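Local structure of endo-beta-1,4-glucanase (Ampullaria crossean, 5XBU) at residues C78-L84 with N102-V108; H14-R18 with V132-E138; P23-R29 with D156-W162; S61-D67 with C121-P127. The protein is probably a cellulase of glycoside hydrolase family 45, hydrolysing internal beta-1,4-glucosidic bonds of cellulose on a double-psi beta-barrel scaffold. All blocks are in the same frame, centred on the assembly; numbering follows the deposited sequence. Where two conformers were deposited one is given.

Contact 1 (C78-L84 with N102-V108); sequences CGKCVRL and NPVVFMV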
# COMPACT_ATOMS: atom_id res chain seq x y z
N CYS A 78 7.33 -8.24 -1.18
CA CYS A 78 6.18 -9.13 -1.38
C CYS A 78 5.94 -9.93 -0.12
O CYS A 78 6.86 -10.47 0.49
CB CYS A 78 6.45 -10.09 -2.54
SG CYS A 78 6.19 -9.43 -4.17
N GLY A 79 4.65 -10.05 0.25
CA GLY A 79 4.27 -10.83 1.39
C GLY A 79 4.44 -10.16 2.72
O GLY A 79 4.04 -10.74 3.75
N LYS A 80 4.99 -8.95 2.77
CA LYS A 80 4.99 -8.19 4.03
C LYS A 80 3.59 -7.71 4.32
O LYS A 80 2.79 -7.52 3.42
CB LYS A 80 5.91 -6.96 3.93
CG LYS A 80 7.38 -7.25 3.76
CD LYS A 80 7.95 -7.82 5.04
CE LYS A 80 9.47 -7.83 5.02
NZ LYS A 80 10.09 -6.44 5.07
N CYS A 81 3.32 -7.48 5.60
CA CYS A 81 2.07 -6.86 6.01
C CYS A 81 2.35 -5.50 6.65
O CYS A 81 3.37 -5.28 7.31
CB CYS A 81 1.30 -7.75 6.99
SG CYS A 81 0.54 -9.16 6.13
N VAL A 82 1.41 -4.59 6.42
CA VAL A 82 1.48 -3.24 6.94
C VAL A 82 0.16 -2.94 7.67
O VAL A 82 -0.92 -3.24 7.16
CB VAL A 82 1.78 -2.18 5.86
CG1 VAL A 82 3.20 -2.38 5.31
CG2 VAL A 82 0.76 -2.14 4.76
N ARG A 83 0.27 -2.35 8.85
CA ARG A 83 -0.90 -1.84 9.56
C ARG A 83 -1.03 -0.38 9.21
O ARG A 83 -0.07 0.39 9.34
CB ARG A 83 -0.75 -2.00 11.07
CG ARG A 83 -1.94 -1.41 11.82
CD ARG A 83 -1.90 -1.63 13.31
NE ARG A 83 -1.99 -3.04 13.65
CZ ARG A 83 -1.02 -3.73 14.24
NH1 ARG A 83 0.11 -3.12 14.55
NH2 ARG A 83 -1.20 -5.01 14.52
N LEU A 84 -2.21 -0.01 8.72
CA LEU A 84 -2.52 1.35 8.32
C LEU A 84 -3.59 1.91 9.26
O LEU A 84 -4.66 1.31 9.41
CB LEU A 84 -3.00 1.40 6.88
CG LEU A 84 -2.08 0.73 5.86
CD1 LEU A 84 -2.59 0.99 4.46
CD2 LEU A 84 -0.65 1.24 6.00
N ASN A 102 -10.30 2.92 12.91
CA ASN A 102 -9.88 1.56 13.18
C ASN A 102 -8.70 1.21 12.27
O ASN A 102 -8.77 1.46 11.05
CB ASN A 102 -11.00 0.56 12.84
CG ASN A 102 -12.22 0.68 13.71
OD1 ASN A 102 -12.21 1.24 14.80
ND2 ASN A 102 -13.32 0.16 13.19
N PRO A 103 -7.64 0.61 12.79
CA PRO A 103 -6.53 0.19 11.94
C PRO A 103 -6.93 -1.02 11.11
O PRO A 103 -7.83 -1.78 11.45
CB PRO A 103 -5.44 -0.18 12.95
CG PRO A 103 -6.15 -0.54 14.20
CD PRO A 103 -7.43 0.25 14.21
N VAL A 104 -6.24 -1.17 9.99
CA VAL A 104 -6.44 -2.33 9.13
C VAL A 104 -5.07 -2.79 8.63
O VAL A 104 -4.24 -1.97 8.24
CB VAL A 104 -7.38 -2.02 7.95
CG1 VAL A 104 -7.61 -3.24 7.11
CG2 VAL A 104 -8.74 -1.46 8.43
N VAL A 105 -4.86 -4.09 8.66
CA VAL A 105 -3.63 -4.73 8.18
C VAL A 105 -3.84 -5.20 6.74
O VAL A 105 -4.81 -5.90 6.43
CB VAL A 105 -3.21 -5.89 9.09
CG1 VAL A 105 -1.99 -6.64 8.52
CG2 VAL A 105 -2.93 -5.42 10.52
N PHE A 106 -2.90 -4.84 5.87
CA PHE A 106 -2.92 -5.22 4.47
C PHE A 106 -1.64 -6.00 4.15
O PHE A 106 -0.56 -5.66 4.63
CB PHE A 106 -2.96 -4.01 3.54
CG PHE A 106 -4.22 -3.19 3.69
CD1 PHE A 106 -4.32 -2.26 4.71
CD2 PHE A 106 -5.30 -3.36 2.83
CE1 PHE A 106 -5.48 -1.51 4.87
CE2 PHE A 106 -6.46 -2.62 2.98
CZ PHE A 106 -6.54 -1.69 4.02
N MET A 107 -1.75 -6.99 3.27
CA MET A 107 -0.58 -7.72 2.79
C MET A 107 -0.17 -7.23 1.41
O MET A 107 -1.01 -7.03 0.52
CB MET A 107 -0.88 -9.23 2.76
CG MET A 107 0.37 -10.05 2.40
SD MET A 107 0.17 -11.80 2.76
CE MET A 107 -1.01 -12.27 1.47
N VAL A 108 1.14 -7.06 1.22
CA VAL A 108 1.70 -6.68 -0.06
C VAL A 108 1.63 -7.85 -1.03
O VAL A 108 2.28 -8.88 -0.82
CB VAL A 108 3.16 -6.23 0.10
CG1 VAL A 108 3.76 -5.92 -1.24
CG2 VAL A 108 3.26 -5.06 1.09
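L84 and F106 meet at about a right angle on one face of the antiparallel pair formed by strands 81-86 and 104-108, with L84 CD1 3.7 Å from F106 CD1. F106 CG lies anti to its own carbonyl carbon (chi1 -63°), which brings the CD1-CE1 side of the ring up to the leucine branch. V82 shares this buried face, its CG2 lying 4.3 Å from F106 CB. Underneath, the backbones are laced by paired hydrogen bonds: V82 and F106 exchange two, L84 and V104 two more. Just before strand 81-86, K80 O accepts from V108 N over 2.8 Å, almost straight at 177°, and G79 N donates to V108 O. On the reverse face the buried part is at C81, whose SG rests 3.7 Å from M107 CB while its CB meets V105 CG1. Further along, this side opens toward solvent: in one of the two conformers deposited for each residue, R83 CD runs alongside exposed P103, 3.8 Å from its CB, and R83 NH1 reaches a salt bridge with E163. The C81-C167 disulfide ties the same face to the chain beyond strand 160-165. That strand flanks 81-86 on the edge away from 104-108, strand 57-60 runs parallel to 104-108 on its other edge, and F141 and L143 of strand 140-144 cover the L84-F106 face.

Contact 2 (H14-R18 with V132-E138); sequences HGVRR and VNSHGYE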
# COMPACT_ATOMS: atom_id res chain seq x y z
N HIS A 14 12.92 17.29 6.60
CA HIS A 14 13.34 16.64 5.37
C HIS A 14 12.20 16.47 4.39
O HIS A 14 12.37 15.81 3.37
CB HIS A 14 13.98 15.29 5.68
CG HIS A 14 15.09 15.40 6.66
ND1 HIS A 14 14.96 15.06 7.99
CD2 HIS A 14 16.33 15.93 6.53
CE1 HIS A 14 16.09 15.33 8.62
NE2 HIS A 14 16.94 15.84 7.75
N GLY A 15 11.02 17.03 4.71
CA GLY A 15 9.87 16.96 3.85
C GLY A 15 8.97 15.76 4.04
O GLY A 15 7.96 15.66 3.34
N VAL A 16 9.29 14.87 4.96
CA VAL A 16 8.53 13.64 5.13
C VAL A 16 7.38 13.91 6.10
O VAL A 16 7.59 14.33 7.23
CB VAL A 16 9.42 12.52 5.66
CG1 VAL A 16 8.59 11.28 5.90
CG2 VAL A 16 10.54 12.21 4.66
N ARG A 17 6.15 13.63 5.66
CA ARG A 17 5.00 13.84 6.53
C ARG A 17 4.94 12.77 7.60
O ARG A 17 5.04 11.57 7.32
CB ARG A 17 3.72 13.89 5.70
CG ARG A 17 3.59 15.20 4.94
CD ARG A 17 2.30 15.26 4.17
NE ARG A 17 2.16 16.49 3.39
CZ ARG A 17 1.58 17.61 3.82
NH1 ARG A 17 1.10 17.69 5.05
NH2 ARG A 17 1.49 18.62 2.99
N ARG A 18 4.78 13.23 8.85
CA ARG A 18 4.76 12.36 10.02
C ARG A 18 3.64 12.79 10.95
O ARG A 18 3.14 13.91 10.87
CB ARG A 18 6.08 12.43 10.77
CG ARG A 18 7.27 12.02 9.86
CD ARG A 18 8.56 11.92 10.65
NE ARG A 18 9.67 11.55 9.76
CZ ARG A 18 9.98 10.32 9.33
NH1 ARG A 18 9.28 9.26 9.71
NH2 ARG A 18 11.01 10.16 8.49
N VAL A 132 9.71 11.67 -1.22
CA VAL A 132 8.27 11.68 -1.01
C VAL A 132 7.55 11.81 -2.34
O VAL A 132 8.12 12.19 -3.37
CB VAL A 132 7.85 12.82 -0.05
CG1 VAL A 132 8.40 12.57 1.30
CG2 VAL A 132 8.22 14.20 -0.62
N ASN A 133 6.25 11.46 -2.32
CA ASN A 133 5.40 11.72 -3.46
C ASN A 133 4.99 13.19 -3.51
O ASN A 133 5.38 14.00 -2.67
CB ASN A 133 4.20 10.76 -3.55
CG ASN A 133 3.20 10.90 -2.42
OD1 ASN A 133 3.16 11.89 -1.70
ND2 ASN A 133 2.38 9.86 -2.26
N SER A 134 4.17 13.51 -4.50
CA SER A 134 3.76 14.89 -4.75
C SER A 134 2.93 15.47 -3.61
O SER A 134 2.72 16.67 -3.59
CB SER A 134 2.98 14.95 -6.05
OG SER A 134 1.70 14.35 -5.92
N HIS A 135 2.47 14.64 -2.67
CA HIS A 135 1.68 15.08 -1.53
C HIS A 135 2.45 15.01 -0.22
O HIS A 135 1.88 15.30 0.83
CB HIS A 135 0.38 14.31 -1.47
CG HIS A 135 -0.47 14.56 -2.67
ND1 HIS A 135 -0.91 15.83 -3.00
CD2 HIS A 135 -0.92 13.74 -3.65
CE1 HIS A 135 -1.61 15.76 -4.11
NE2 HIS A 135 -1.64 14.50 -4.53
N GLY A 136 3.75 14.64 -0.28
CA GLY A 136 4.60 14.69 0.88
C GLY A 136 4.73 13.41 1.67
O GLY A 136 5.28 13.45 2.78
N TYR A 137 4.31 12.28 1.11
CA TYR A 137 4.39 11.01 1.83
C TYR A 137 5.53 10.15 1.32
O TYR A 137 5.77 10.06 0.11
CB TYR A 137 3.07 10.22 1.71
CG TYR A 137 1.92 11.02 2.26
CD1 TYR A 137 1.72 11.10 3.62
CD2 TYR A 137 1.08 11.71 1.41
CE1 TYR A 137 0.69 11.89 4.16
CE2 TYR A 137 0.04 12.51 1.93
CZ TYR A 137 -0.15 12.56 3.30
OH TYR A 137 -1.18 13.37 3.77
N GLU A 138 6.20 9.48 2.25
CA GLU A 138 7.35 8.63 1.90
C GLU A 138 6.96 7.32 1.22
O GLU A 138 7.85 6.62 0.72
CB GLU A 138 8.21 8.31 3.11
CG GLU A 138 7.54 7.42 4.12
CD GLU A 138 8.44 6.94 5.22
OE1 GLU A 138 9.58 7.46 5.37
OE2 GLU A 138 8.02 6.00 5.94
O HOH W 1 5.45 10.18 4.91
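R17 turns CG anti to its carbonyl carbon (chi1 -74°) and then runs extended from CG to NE, a course that carries it over Y137 and on to the backbone of H135. Its CD sits above one face of the Y137 ring, 4.0 Å from the centroid, in a CH-pi contact offset toward the rim. At the end of the extended chain NE gives H135 O a short but bent, weak hydrogen bond (2.8 Å, 127°), while NH1 is held by C9 O. The main chain is joined too: R17 N donates to G136 O, and a water links R17 O to E138 N. The contact joins the start of strand 17-19 to the loop between helix 118-121 and strand 140-144, which bends in a type I beta turn from N133 to G136 built on an Asx turn in which N133 OD1 accepts from H135 N; Y137 N, 3.1 Å away, binds the same oxygen from the opposite face of the amide plane. G136 suits this bend, since a CB here would run into R17 NE. Replacing R17 by an alanine would probably leave H135 O without its weak NE-H partner and the Y137 face without the CD that lies over it. Nearby V16 CG2 touches V132 CG1 at 4.0 Å, and V16 CG1 approaches E138 CB. R18 lays its guanidinium face over V16 CG1; its NE is salt-bridged to D12.

Contact 3 (P23-R29 with D156-W162); sequences PCASTTR and DNPEVTW
T27 reaches P158 where strands 22-30 and 160-165, antiparallel neighbours in the double-psi beta-barrel sheet expected of this family, begin to part. Its CB lies 3.7 Å from P158 O. From there the side chain forks: OG1 donates to P158 O (2.8 Å), in the carbonyl plane and on a lone pair, and also packs on the proline ring at CD, while the methyl CG2 lies by P158 O and then V160 CG2, at 3.9 Å from the latter. OG1 is placed between the backbone N and the carbonyl carbon (chi1 73°), which turns it onto the proline. A valine here would probably leave P158 O without its hydroxyl partner where the ladder ends. Regular pairing lies on the other side: A25 and V160 exchange two backbone hydrogen bonds, A25 CB touches V160 CG2, and W162 N donates to P23 O. P23 crosses the W162 indole at about a right angle, its CG 3.6 Å from NE1, the nitrogen that donates to E138. Past T27, strand 22-30 and the loop at D156-N157 are linked in part by water, and K94 O holds N157 ND2. One such water accepts from R29 N and donates to N157 OD1 at 2.8 Å.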
# COMPACT_ATOMS: atom_id res chain seq x y z
N PRO A 23 5.67 7.62 10.69
CA PRO A 23 5.59 8.02 9.29
C PRO A 23 4.17 7.85 8.76
O PRO A 23 3.47 6.89 9.08
CB PRO A 23 6.53 7.04 8.60
CG PRO A 23 6.40 5.79 9.42
CD PRO A 23 6.32 6.30 10.85
N CYS A 24 3.77 8.79 7.90
CA CYS A 24 2.50 8.69 7.23
C CYS A 24 2.64 8.12 5.82
O CYS A 24 3.70 8.16 5.21
CB CYS A 24 1.81 10.04 7.21
SG CYS A 24 1.55 10.62 8.90
N ALA A 25 1.52 7.63 5.33
CA ALA A 25 1.37 7.16 3.97
C ALA A 25 0.09 7.73 3.40
O ALA A 25 -0.90 7.93 4.13
CB ALA A 25 1.32 5.65 3.88
N SER A 26 0.10 7.96 2.10
CA SER A 26 -1.14 8.16 1.36
C SER A 26 -1.69 6.82 0.92
O SER A 26 -0.97 5.81 0.86
CB SER A 26 -0.91 9.10 0.18
OG SER A 26 0.28 8.79 -0.54
N THR A 27 -2.99 6.81 0.62
CA THR A 27 -3.66 5.63 0.12
C THR A 27 -4.60 6.02 -1.02
O THR A 27 -5.13 7.13 -1.07
CB THR A 27 -4.45 4.87 1.21
OG1 THR A 27 -5.63 5.58 1.59
CG2 THR A 27 -3.64 4.55 2.45
N THR A 28 -4.82 5.05 -1.91
CA THR A 28 -5.87 5.09 -2.92
C THR A 28 -6.49 3.70 -2.98
O THR A 28 -6.07 2.79 -2.25
CB THR A 28 -5.35 5.56 -4.30
OG1 THR A 28 -4.21 4.79 -4.68
CG2 THR A 28 -5.00 7.04 -4.34
N ARG A 29 -7.46 3.51 -3.86
CA ARG A 29 -7.99 2.18 -4.11
C ARG A 29 -7.88 1.88 -5.60
O ARG A 29 -7.87 2.80 -6.43
CB ARG A 29 -9.44 2.04 -3.61
CG ARG A 29 -10.39 3.14 -4.09
CD ARG A 29 -11.77 3.00 -3.44
NE ARG A 29 -12.42 4.25 -3.08
CZ ARG A 29 -13.70 4.31 -2.76
NH1 ARG A 29 -14.28 5.46 -2.42
NH2 ARG A 29 -14.42 3.19 -2.82
N ASP A 156 -11.96 6.72 1.86
CA ASP A 156 -11.84 7.51 0.65
C ASP A 156 -10.45 8.15 0.67
O ASP A 156 -10.26 9.29 1.12
CB ASP A 156 -12.93 8.55 0.58
CG ASP A 156 -12.87 9.38 -0.68
OD1 ASP A 156 -12.10 9.05 -1.62
OD2 ASP A 156 -13.59 10.39 -0.73
N ASN A 157 -9.47 7.40 0.18
CA ASN A 157 -8.08 7.82 0.14
C ASN A 157 -7.58 8.43 1.45
O ASN A 157 -6.95 9.49 1.43
CB ASN A 157 -7.83 8.77 -1.02
CG ASN A 157 -8.22 8.25 -2.36
OD1 ASN A 157 -8.47 7.07 -2.54
ND2 ASN A 157 -8.25 9.16 -3.34
N PRO A 158 -7.82 7.79 2.59
CA PRO A 158 -7.40 8.43 3.84
C PRO A 158 -5.89 8.51 3.95
O PRO A 158 -5.14 7.63 3.50
CB PRO A 158 -7.95 7.49 4.92
CG PRO A 158 -8.01 6.15 4.22
CD PRO A 158 -8.45 6.49 2.84
N GLU A 159 -5.45 9.55 4.65
CA GLU A 159 -4.10 9.64 5.20
C GLU A 159 -3.99 8.66 6.37
O GLU A 159 -4.91 8.56 7.20
CB GLU A 159 -3.89 11.07 5.71
CG GLU A 159 -2.51 11.37 6.27
CD GLU A 159 -2.45 12.81 6.79
OE1 GLU A 159 -1.65 13.62 6.27
OE2 GLU A 159 -3.21 13.11 7.74
N VAL A 160 -2.87 7.94 6.45
CA VAL A 160 -2.69 6.95 7.50
C VAL A 160 -1.28 7.07 8.06
O VAL A 160 -0.37 7.57 7.39
CB VAL A 160 -2.92 5.51 6.98
CG1 VAL A 160 -4.33 5.37 6.39
CG2 VAL A 160 -1.88 5.14 5.90
N THR A 161 -1.08 6.56 9.27
CA THR A 161 0.24 6.15 9.70
C THR A 161 0.44 4.68 9.32
O THR A 161 -0.52 3.92 9.22
CB THR A 161 0.49 6.37 11.19
OG1 THR A 161 -0.46 5.64 11.97
CG2 THR A 161 0.44 7.87 11.53
N TRP A 162 1.70 4.30 9.07
CA TRP A 162 1.97 2.96 8.57
C TRP A 162 3.12 2.32 9.33
O TRP A 162 4.08 2.99 9.75
CB TRP A 162 2.27 2.98 7.05
CG TRP A 162 3.69 3.33 6.67
CD1 TRP A 162 4.29 4.56 6.56
CD2 TRP A 162 4.71 2.38 6.34
NE1 TRP A 162 5.60 4.43 6.21
CE2 TRP A 162 5.89 3.10 6.07
CE3 TRP A 162 4.74 0.98 6.24
CZ2 TRP A 162 7.06 2.48 5.70
CZ3 TRP A 162 5.89 0.37 5.86
CH2 TRP A 162 7.05 1.12 5.60
O HOH W 2 -4.06 9.63 1.03
O HOH W 3 -8.67 5.91 -5.05
O HOH W 4 -11.50 6.46 -2.78

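Contact 4 (S61-D67 with C121-P127); sequences SERYFDD and CGISGKP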
# COMPACT_ATOMS: atom_id res chain seq x y z
N SER A 61 3.71 1.67 -3.54
CA SER A 61 4.63 2.34 -4.44
C SER A 61 5.93 1.55 -4.60
O SER A 61 6.44 0.92 -3.66
CB SER A 61 4.85 3.77 -3.92
OG SER A 61 5.16 3.80 -2.54
N GLU A 62 6.46 1.65 -5.82
CA GLU A 62 7.52 0.77 -6.31
C GLU A 62 8.74 0.70 -5.40
O GLU A 62 9.27 -0.40 -5.17
CB GLU A 62 7.93 1.29 -7.69
CG GLU A 62 8.95 0.46 -8.42
CD GLU A 62 9.21 0.97 -9.82
OE1 GLU A 62 10.34 0.76 -10.29
OE2 GLU A 62 8.30 1.54 -10.47
N ARG A 63 9.26 1.83 -4.93
CA ARG A 63 10.51 1.78 -4.19
C ARG A 63 10.35 1.12 -2.83
O ARG A 63 11.31 0.52 -2.33
CB ARG A 63 11.15 3.17 -4.10
CG ARG A 63 11.66 3.68 -5.44
CD ARG A 63 12.97 2.97 -5.90
NE ARG A 63 13.32 3.47 -7.25
CZ ARG A 63 12.81 3.00 -8.38
NH1 ARG A 63 12.09 1.89 -8.38
NH2 ARG A 63 13.01 3.67 -9.50
N TYR A 64 9.18 1.17 -2.20
CA TYR A 64 8.95 0.33 -1.03
C TYR A 64 8.76 -1.12 -1.44
O TYR A 64 9.34 -2.03 -0.84
CB TYR A 64 7.76 0.82 -0.18
CG TYR A 64 7.46 -0.14 0.94
CD1 TYR A 64 8.34 -0.31 2.01
CD2 TYR A 64 6.34 -0.94 0.90
CE1 TYR A 64 8.10 -1.24 3.00
CE2 TYR A 64 6.10 -1.88 1.86
CZ TYR A 64 6.97 -2.04 2.92
OH TYR A 64 6.67 -3.00 3.85
N PHE A 65 7.93 -1.36 -2.47
CA PHE A 65 7.69 -2.71 -2.95
C PHE A 65 8.98 -3.51 -3.11
O PHE A 65 9.02 -4.68 -2.72
CB PHE A 65 6.95 -2.63 -4.29
CG PHE A 65 6.75 -3.95 -4.94
CD1 PHE A 65 5.73 -4.78 -4.54
CD2 PHE A 65 7.57 -4.38 -5.98
CE1 PHE A 65 5.52 -6.01 -5.15
CE2 PHE A 65 7.37 -5.59 -6.58
CZ PHE A 65 6.34 -6.43 -6.16
N ASP A 66 10.00 -2.89 -3.71
CA ASP A 66 11.27 -3.59 -3.95
C ASP A 66 12.41 -3.04 -3.12
O ASP A 66 13.57 -3.20 -3.51
CB ASP A 66 11.64 -3.60 -5.43
CG ASP A 66 12.70 -4.66 -5.74
OD1 ASP A 66 12.69 -5.74 -5.08
OD2 ASP A 66 13.52 -4.39 -6.64
N ASP A 67 12.13 -2.43 -1.98
CA ASP A 67 13.17 -1.99 -1.04
C ASP A 67 14.31 -1.23 -1.73
O ASP A 67 15.49 -1.56 -1.57
CB ASP A 67 13.72 -3.16 -0.22
CG ASP A 67 14.67 -2.71 0.88
OD1 ASP A 67 14.45 -1.63 1.46
OD2 ASP A 67 15.63 -3.46 1.17
N CYS A 121 2.60 7.39 -6.62
CA CYS A 121 3.65 6.38 -6.49
C CYS A 121 4.99 6.85 -7.02
O CYS A 121 5.97 6.10 -6.93
CB CYS A 121 3.23 5.08 -7.18
SG CYS A 121 1.74 4.45 -6.34
N GLY A 122 5.07 8.09 -7.52
CA GLY A 122 6.32 8.69 -7.98
C GLY A 122 7.15 9.16 -6.80
O GLY A 122 7.13 10.33 -6.39
N ILE A 123 7.85 8.19 -6.22
CA ILE A 123 8.68 8.36 -5.04
C ILE A 123 10.02 7.73 -5.41
O ILE A 123 10.08 6.54 -5.71
CB ILE A 123 8.09 7.71 -3.77
CG1 ILE A 123 6.62 8.12 -3.60
CG2 ILE A 123 8.93 8.10 -2.57
CD1 ILE A 123 5.93 7.47 -2.43
N SER A 124 11.09 8.53 -5.41
CA SER A 124 12.33 8.10 -6.03
C SER A 124 13.32 7.51 -5.04
O SER A 124 14.50 7.42 -5.35
CB SER A 124 12.97 9.24 -6.80
OG SER A 124 13.31 10.24 -5.87
N GLY A 125 12.87 7.10 -3.87
CA GLY A 125 13.68 6.33 -2.94
C GLY A 125 12.77 5.62 -1.97
O GLY A 125 11.61 6.01 -1.79
N LYS A 126 13.31 4.60 -1.32
CA LYS A 126 12.57 3.82 -0.35
C LYS A 126 12.35 4.64 0.93
O LYS A 126 13.01 5.66 1.17
CB LYS A 126 13.38 2.56 -0.02
CG LYS A 126 14.75 2.87 0.62
CD LYS A 126 15.50 1.64 1.03
CE LYS A 126 15.44 1.49 2.51
NZ LYS A 126 16.18 0.30 2.96
N PRO A 127 11.44 4.19 1.79
CA PRO A 127 11.28 4.86 3.09
C PRO A 127 12.61 4.89 3.84
O PRO A 127 13.38 3.94 3.80
CB PRO A 127 10.23 4.00 3.81
CG PRO A 127 9.41 3.44 2.67
CD PRO A 127 10.48 3.09 1.62
O HOH W 5 8.19 4.56 -5.55
O HOH W 6 15.53 5.18 -6.70
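R63 lays its aliphatic stem across the loop of 121-127, with CB 3.6 Å from G125 C and CG 3.3 Å from I123 O. A bend at chi2 (-74°) then lifts the guanidinium off the loop, and NH1 forms a salt bridge with E62 OE1, which lies in the guanidinium plane at its edge. Two waters fill in between helix and loop. One accepts from R63 N and donates to both C121 O and I123 O; the other joins R63 NE to S124 O. On the inner side S61, at the N-cap position, packs CB against C121 CB at 3.9 Å and turns OG past I123 CD1 to bond H140 N. Y64 crosses P127 at about a right angle, CD1 to CG 4.0 Å, while its OH reaches E164. At the far end K126 and D67 run side by side, and K126 NZ closes a salt bridge on the syn side of D67 OD1 at 3.0 Å. The C121-C112 disulfide ties down the end of helix 118-121, where the loop begins. D67, with positive phi, is the C-prime residue of the Schellman motif that ends helix 62-65, where D67 N bonds Y64 O.

W162 of contact 3 is the common neighbour. Its CB packs against L84 CD2 of contact 1 at 3.6 Å, its CH2 meets Y64 CE1 of contact 4 at 3.7 Å, and its NE1 lies 2.9 Å from E138 OE2 of contact 2, a probable hydrogen bond. A second probable hydrogen bond between contacts 2 and 3 runs from Y137 OH to E159 OE1. I123 joins contact 4 to contact 2 through N133. Contacts 1 and 2 stay apart, with centres about 20 Å from each other, yet both reach the same sheet. Contact 1 is nested in sequence inside the loops closed by the other three. The crystal is the apo form, so no ligand marks the active site.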